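Local coordinates for protein RMD9, mitochondrial (Saccharomyces cerevisiae S288C, PDB 7A9X) that binds a dodecameric motif in the 3'-UTR of mitochondrial mRNAs and is involved in the processing or stability of these transcripts, at residues A[278-283]-A[313-318]. Sequence-based numbering, arbitrary orientation.
Sequences RNYGYL and PYKIIL. With nucleotides of chain B.
Leu283 lays its CB over the middle of one face of the Tyr314 ring, a CH-pi contact 3.9 Å from the centroid and only 9° off the normal, while its CD1 reaches the ring carbon CD2 at 3.7 Å. Tyr314 CB meets Tyr280 CD2. The Tyr280 ring, swung between its own backbone N and carbonyl carbon (chi1 70°), takes the carbonyl O of Lys315 at its edge, 3.3 Å from CE2, and rests its hydroxyl alongside the Lys315 aliphatic chain. A4 of chain B approaches the same ring obliquely, its C2 3.6 Å from Tyr280 CE1; Gly281 N gives a weak hydrogen bond to that base at N3. The ribose O2' of A4 sits over the centre of one face of the Tyr282 ring, whose OH donates a 2.5 Å hydrogen bond to OP1 of A3 of chain B. A phenylalanine here would probably lose the hydrogen bond to that phosphate oxygen. Further out, Phe268 packs on both Leu283 and Tyr314, and His287 ND1 bonds Tyr314 OH. The chemistry thus divides: apolar packing joins the start of helix 281-292 to the 313-318 loop, and polar groups beside it reach the RNA, weakly at the A4 base and by a hydrogen bond at the A3 phosphate.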
# COMPACT_ATOMS: atom_id res chain seq x y z
N ARG A 278 10.21 2.00 26.90
CA ARG A 278 9.54 0.80 26.39
C ARG A 278 8.39 1.14 25.45
O ARG A 278 8.07 0.35 24.56
CB ARG A 278 9.03 -0.05 27.56
CG ARG A 278 8.18 0.71 28.55
CD ARG A 278 7.84 -0.16 29.74
NE ARG A 278 7.11 0.57 30.77
CZ ARG A 278 5.78 0.56 30.89
NH1 ARG A 278 5.04 -0.14 30.05
NH2 ARG A 278 5.20 1.26 31.86
N ASN A 279 7.77 2.31 25.61
CA ASN A 279 6.63 2.72 24.81
C ASN A 279 6.93 4.09 24.18
O ASN A 279 6.23 5.07 24.43
CB ASN A 279 5.35 2.76 25.65
CG ASN A 279 4.98 1.39 26.19
OD1 ASN A 279 5.02 0.40 25.47
ND2 ASN A 279 4.61 1.34 27.47
N TYR A 280 7.97 4.13 23.35
CA TYR A 280 8.42 5.35 22.70
C TYR A 280 7.75 5.61 21.36
O TYR A 280 8.03 6.64 20.73
CB TYR A 280 9.94 5.31 22.51
CG TYR A 280 10.39 4.30 21.46
CD1 TYR A 280 10.45 2.95 21.76
CD2 TYR A 280 10.74 4.71 20.18
CE1 TYR A 280 10.85 2.03 20.82
CE2 TYR A 280 11.14 3.80 19.23
CZ TYR A 280 11.19 2.46 19.55
OH TYR A 280 11.59 1.54 18.60
N GLY A 281 6.89 4.70 20.90
CA GLY A 281 6.33 4.80 19.56
C GLY A 281 5.55 6.08 19.30
O GLY A 281 5.38 6.46 18.13
N TYR A 282 5.08 6.74 20.35
CA TYR A 282 4.38 8.01 20.18
C TYR A 282 5.30 9.07 19.56
O TYR A 282 4.84 9.92 18.80
CB TYR A 282 3.84 8.50 21.52
CG TYR A 282 2.90 7.53 22.20
CD1 TYR A 282 1.57 7.42 21.79
CD2 TYR A 282 3.32 6.73 23.25
CE1 TYR A 282 0.70 6.54 22.40
CE2 TYR A 282 2.46 5.84 23.87
CZ TYR A 282 1.15 5.75 23.44
OH TYR A 282 0.28 4.88 24.05
N LEU A 283 6.60 9.02 19.89
CA LEU A 283 7.55 9.94 19.29
C LEU A 283 7.81 9.62 17.83
O LEU A 283 8.18 10.52 17.06
CB LEU A 283 8.87 9.91 20.08
CG LEU A 283 8.79 10.45 21.50
CD1 LEU A 283 10.07 10.15 22.26
CD2 LEU A 283 8.52 11.95 21.48
N PRO A 313 17.32 10.69 20.15
CA PRO A 313 17.64 9.69 21.18
C PRO A 313 16.79 8.43 21.11
O PRO A 313 17.04 7.50 21.88
CB PRO A 313 17.37 10.45 22.49
CG PRO A 313 16.37 11.49 22.12
CD PRO A 313 16.71 11.90 20.72
N TYR A 314 15.81 8.36 20.21
CA TYR A 314 14.98 7.18 20.04
C TYR A 314 15.16 6.62 18.64
O TYR A 314 15.51 7.34 17.70
CB TYR A 314 13.49 7.51 20.27
CG TYR A 314 13.02 8.73 19.51
CD1 TYR A 314 12.56 8.62 18.20
CD2 TYR A 314 13.03 9.99 20.10
CE1 TYR A 314 12.13 9.73 17.50
CE2 TYR A 314 12.60 11.10 19.41
CZ TYR A 314 12.15 10.97 18.11
OH TYR A 314 11.73 12.08 17.42
N LYS A 315 14.93 5.31 18.51
CA LYS A 315 14.93 4.68 17.20
C LYS A 315 13.76 5.20 16.38
O LYS A 315 12.71 5.57 16.91
CB LYS A 315 14.83 3.16 17.33
CG LYS A 315 15.89 2.54 18.22
CD LYS A 315 15.37 1.24 18.79
CE LYS A 315 15.10 0.21 17.70
NZ LYS A 315 16.35 -0.49 17.30
N ILE A 316 13.95 5.23 15.06
CA ILE A 316 12.88 5.67 14.17
C ILE A 316 13.15 5.07 12.79
O ILE A 316 14.28 5.07 12.30
CB ILE A 316 12.78 7.21 14.13
CG1 ILE A 316 11.66 7.64 13.17
CG2 ILE A 316 14.11 7.84 13.76
CD1 ILE A 316 11.10 9.01 13.48
N ILE A 317 12.10 4.56 12.18
CA ILE A 317 12.15 4.06 10.82
C ILE A 317 11.91 5.21 9.86
O ILE A 317 11.16 6.15 10.17
CB ILE A 317 11.12 2.93 10.61
CG1 ILE A 317 9.70 3.46 10.81
CG2 ILE A 317 11.39 1.78 11.57
CD1 ILE A 317 8.61 2.45 10.54
N LEU A 318 12.56 5.16 8.70
CA LEU A 318 12.28 6.11 7.63
C LEU A 318 11.12 5.53 6.82
O LEU A 318 11.30 4.96 5.74
CB LEU A 318 13.52 6.35 6.78
CG LEU A 318 13.44 7.52 5.80
CD1 LEU A 318 13.33 8.84 6.54
CD2 LEU A 318 14.62 7.52 4.84
P A B 4 -0.04 -1.03 22.99
OP1 A B 4 -1.47 -0.80 23.35
OP2 A B 4 0.32 -2.19 22.15
O5' A B 4 0.53 0.26 22.25
C5' A B 4 0.43 1.55 22.82
C4' A B 4 1.59 2.43 22.41
O4' A B 4 2.80 2.00 23.08
C3' A B 4 1.96 2.39 20.93
O3' A B 4 1.14 3.22 20.13
C2' A B 4 3.42 2.82 20.95
O2' A B 4 3.54 4.22 21.10
C1' A B 4 3.92 2.14 22.23
N9 A B 4 4.46 0.81 21.94
C8 A B 4 3.92 -0.41 22.25
N7 A B 4 4.64 -1.43 21.85
C5 A B 4 5.73 -0.84 21.23
C6 A B 4 6.86 -1.38 20.59
N6 A B 4 7.09 -2.69 20.47
N1 A B 4 7.77 -0.52 20.08
C2 A B 4 7.54 0.79 20.20
N3 A B 4 6.52 1.42 20.77
C4 A B 4 5.64 0.54 21.27
P A B 3 0.04 3.20 27.19
OP1 A B 3 0.92 3.90 26.22
OP2 A B 3 -1.39 3.58 27.30
O5' A B 3 0.11 1.65 26.88
C5' A B 3 1.36 0.99 26.73
C4' A B 3 1.17 -0.51 26.68
O4' A B 3 0.60 -0.97 27.93
C3' A B 3 0.21 -1.02 25.62
O3' A B 3 0.83 -1.13 24.34
C2' A B 3 -0.25 -2.35 26.19
O2' A B 3 0.72 -3.36 25.96
C1' A B 3 -0.28 -2.04 27.69
N9 A B 3 -1.62 -1.65 28.16
C8 A B 3 -2.16 -0.39 28.22
N7 A B 3 -3.39 -0.35 28.68
C5 A B 3 -3.68 -1.69 28.95
C6 A B 3 -4.82 -2.32 29.46
N6 A B 3 -5.93 -1.68 29.81
N1 A B 3 -4.78 -3.67 29.60
C2 A B 3 -3.67 -4.32 29.25
N3 A B 3 -2.53 -3.83 28.76
C4 A B 3 -2.60 -2.49 28.63
P U B 5 0.65 2.72 18.68
OP1 U B 5 -0.18 3.79 18.07
OP2 U B 5 0.10 1.35 18.83
O5' U B 5 1.98 2.64 17.83
C5' U B 5 2.78 3.79 17.60
C4' U B 5 4.04 3.44 16.87
O4' U B 5 4.88 2.60 17.71
C3' U B 5 3.86 2.61 15.61
O3' U B 5 3.48 3.37 14.48
C2' U B 5 5.20 1.92 15.46
O2' U B 5 6.17 2.80 14.93
C1' U B 5 5.55 1.64 16.92
N1 U B 5 5.12 0.29 17.33
C2 U B 5 5.97 -0.75 16.99
O2 U B 5 7.02 -0.57 16.41
N3 U B 5 5.53 -2.00 17.37
C4 U B 5 4.36 -2.30 18.04
O4 U B 5 4.12 -3.48 18.31
C5 U B 5 3.54 -1.17 18.35
C6 U B 5 3.93 0.05 17.99